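Local coordinates for protein mannose-specific lectin 2 chain 1 (Colocasia esculenta, PDB 5T1X) that binds mannose as a GNA-related plant lectin, agglutinates rabbit erythrocytes and assembles as a dimer of heterodimers, at residues H17-G21 and D22-V26. Sequence-based numbering, arbitrary orientation.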
ATOM      1  N   HIS A  17       7.606 -12.622   7.668  1.00 15.87           N
ATOM      2  CA  HIS A  17       6.743 -12.765   6.496  1.00 14.40           C
ATOM      3  C   HIS A  17       5.935 -11.543   6.144  1.00 16.26           C
ATOM      4  O   HIS A  17       5.510 -10.791   7.019  1.00 15.16           O
ATOM      5  CB  HIS A  17       5.688 -13.863   6.733  1.00 14.73           C
ATOM      6  CG  HIS A  17       6.204 -15.225   7.049  1.00 18.79           C
ATOM      7  ND1 HIS A  17       6.079 -16.263   6.154  1.00 20.85           N
ATOM      8  CD2 HIS A  17       6.722 -15.701   8.199  1.00 21.43           C
ATOM      9  CE1 HIS A  17       6.560 -17.329   6.766  1.00 21.34           C
ATOM     10  NE2 HIS A  17       6.971 -17.036   7.995  1.00 21.96           N
ATOM     11  N   LEU A  18       5.633 -11.427   4.847  1.00 12.90           N
ATOM     12  CA  LEU A  18       4.573 -10.630   4.233  1.00 12.59           C
ATOM     13  C   LEU A  18       3.700 -11.658   3.545  1.00 15.97           C
ATOM     14  O   LEU A  18       4.252 -12.569   2.929  1.00 16.93           O
ATOM     15  CB  LEU A  18       5.051  -9.551   3.258  1.00 12.98           C
ATOM     16  CG  LEU A  18       5.901  -8.384   3.776  1.00 18.02           C
ATOM     17  CD1 LEU A  18       6.040  -7.345   2.687  1.00 19.58           C
ATOM     18  CD2 LEU A  18       5.295  -7.720   5.018  1.00 19.19           C
ATOM     19  N   LYS A  19       2.364 -11.592   3.688  1.00 12.24           N
ATOM     20  CA  LYS A  19       1.540 -12.629   3.070  1.00 12.40           C
ATOM     21  C   LYS A  19       0.259 -12.053   2.515  1.00 15.03           C
ATOM     22  O   LYS A  19      -0.376 -11.216   3.153  1.00 13.81           O
ATOM     23  CB  LYS A  19       1.227 -13.755   4.087  1.00 15.91           C
ATOM     24  CG  LYS A  19       0.541 -14.991   3.502  1.00 28.35           C
ATOM     25  CD  LYS A  19       0.437 -16.110   4.531  1.00 36.12           C
ATOM     26  CE  LYS A  19      -0.241 -17.358   4.017  1.00 46.66           C
ATOM     27  NZ  LYS A  19       0.580 -18.072   3.000  1.00 57.13           N
ATOM     28  N   ASN A  20      -0.137 -12.530   1.330  1.00 10.98           N
ATOM     29  CA  ASN A  20      -1.418 -12.159   0.736  1.00 10.11           C
ATOM     30  C   ASN A  20      -1.948 -13.415   0.031  1.00 15.61           C
ATOM     31  O   ASN A  20      -1.429 -13.803  -1.016  1.00 16.54           O
ATOM     32  CB  ASN A  20      -1.310 -10.931  -0.181  1.00 10.43           C
ATOM     33  CG  ASN A  20      -2.659 -10.315  -0.481  1.00 19.98           C
ATOM     34  OD1 ASN A  20      -3.710 -10.951  -0.355  1.00 20.71           O
ATOM     35  ND2 ASN A  20      -2.660  -9.079  -0.938  1.00 12.93           N
ATOM     36  N   GLY A  21      -2.913 -14.089   0.672  1.00 14.34           N
ATOM     37  CA  GLY A  21      -3.456 -15.349   0.179  1.00 14.97           C
ATOM     38  C   GLY A  21      -2.378 -16.419   0.191  1.00 19.98           C
ATOM     39  O   GLY A  21      -1.672 -16.567   1.187  1.00 19.09           O
ATOM     40  N   ASP A  22      -2.176 -17.103  -0.945  1.00 17.88           N
ATOM     41  CA  ASP A  22      -1.178 -18.176  -1.067  1.00 18.48           C
ATOM     42  C   ASP A  22       0.248 -17.651  -1.250  1.00 20.12           C
ATOM     43  O   ASP A  22       1.206 -18.429  -1.168  1.00 21.70           O
ATOM     44  CB  ASP A  22      -1.535 -19.102  -2.247  1.00 21.80           C
ATOM     45  CG  ASP A  22      -2.851 -19.850  -2.109  1.00 32.31           C
ATOM     46  OD1 ASP A  22      -3.287 -20.085  -0.960  1.00 30.56           O
ATOM     47  OD2 ASP A  22      -3.416 -20.246  -3.150  1.00 43.01           O
ATOM     48  N   PHE A  23       0.394 -16.354  -1.509  1.00 14.79           N
ATOM     49  CA  PHE A  23       1.686 -15.722  -1.766  1.00 13.96           C
ATOM     50  C   PHE A  23       2.329 -15.309  -0.461  1.00 18.00           C
ATOM     51  O   PHE A  23       1.731 -14.573   0.330  1.00 17.02           O
ATOM     52  CB  PHE A  23       1.510 -14.559  -2.743  1.00 14.70           C
ATOM     53  CG  PHE A  23       0.837 -15.041  -4.009  1.00 16.42           C
ATOM     54  CD1 PHE A  23       1.526 -15.830  -4.929  1.00 20.49           C
ATOM     55  CD2 PHE A  23      -0.503 -14.759  -4.255  1.00 17.67           C
ATOM     56  CE1 PHE A  23       0.892 -16.299  -6.086  1.00 21.55           C
ATOM     57  CE2 PHE A  23      -1.132 -15.227  -5.415  1.00 21.30           C
ATOM     58  CZ  PHE A  23      -0.428 -15.983  -6.326  1.00 20.60           C
ATOM     59  N   ASP A  24       3.535 -15.852  -0.214  1.00 15.13           N
ATOM     60  CA  ASP A  24       4.262 -15.693   1.039  1.00 14.88           C
ATOM     61  C   ASP A  24       5.705 -15.231   0.812  1.00 18.66           C
ATOM     62  O   ASP A  24       6.546 -16.011   0.349  1.00 19.73           O
ATOM     63  CB  ASP A  24       4.234 -17.043   1.789  1.00 16.87           C
ATOM     64  CG  ASP A  24       4.718 -17.026   3.221  1.00 24.89           C
ATOM     65  OD1 ASP A  24       5.041 -15.930   3.727  1.00 23.95           O
ATOM     66  OD2 ASP A  24       4.753 -18.116   3.849  1.00 26.95           O
ATOM     67  N   LEU A  25       5.988 -13.969   1.171  1.00 13.56           N
ATOM     68  CA  LEU A  25       7.322 -13.384   1.063  1.00 13.76           C
ATOM     69  C   LEU A  25       8.051 -13.627   2.366  1.00 17.72           C
ATOM     70  O   LEU A  25       7.591 -13.175   3.415  1.00 15.58           O
ATOM     71  CB  LEU A  25       7.246 -11.876   0.744  1.00 13.55           C
ATOM     72  CG  LEU A  25       8.592 -11.169   0.567  1.00 18.34           C
ATOM     73  CD1 LEU A  25       9.194 -11.425  -0.830  1.00 19.39           C
ATOM     74  CD2 LEU A  25       8.456  -9.685   0.824  1.00 19.92           C
ATOM     75  N   VAL A  26       9.178 -14.355   2.308  1.00 14.96           N
ATOM     76  CA  VAL A  26       9.930 -14.688   3.511  1.00 15.65           C
ATOM     77  C   VAL A  26      11.377 -14.158   3.431  1.00 19.56           C
ATOM     78  O   VAL A  26      12.101 -14.454   2.473  1.00 18.87           O
ATOM     79  CB  VAL A  26       9.913 -16.218   3.802  1.00 20.33           C
ATOM     80  CG1 VAL A  26      10.490 -16.525   5.182  1.00 21.48           C
ATOM     81  CG2 VAL A  26       8.506 -16.806   3.676  1.00 19.42           C
TER
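His17 and Asp24 meet on one face of a beta hairpin, diagonally across its two strands. The imidazole and carboxylate planes are only 20° apart, and ND1 of His17 gives its hydrogen to the syn lone pair of Asp24 OD1, at 2.7 Å and nearly straight (172° at the hydrogen). With CG of Asp24 anti to its own backbone N (chi1 -169°), the carboxylate swings across to the ring edge. Beside this bond Val26 closes on the same ring: its CG1 lies over one face, and CG2 stands 3.5 Å from His17 ND1. Lys19, on the same face, runs extended and bends only at its last torsion, which carries NZ to a weak hydrogen bond with Gly21 O (3.3 Å); Asp24 OD2 is 4.3 Å from NZ, beyond salt-bridge range. On the other face Leu18 and Leu25 run alongside each other in the same direction, CD1 of Leu18 3.8 Å from CD2 of Leu25; Leu25 continues onto Leu33 and Leu35 of the next strand. Paired backbone bonds join Leu18 with Leu25 and Asn20 with Phe23; Phe23 N to Asn20 O closes the type II' turn, with Gly21 at positive phi. ND2 of Asn20, on the leucine face, bonds to Leu87 O and to Thr5 OG1 of the other lectin chain. The 23-27 strand leads into the mannose site of this bulb-type lectin domain, where Val26 packs on Tyr36. Two buried leucines thus make one face partly apolar, while His17, Lys19 and Asp24 make the other largely polar; there the carboxylate bond, with Val26 against the ring, would limit the imidazole's rotation and probably favour its protonated form.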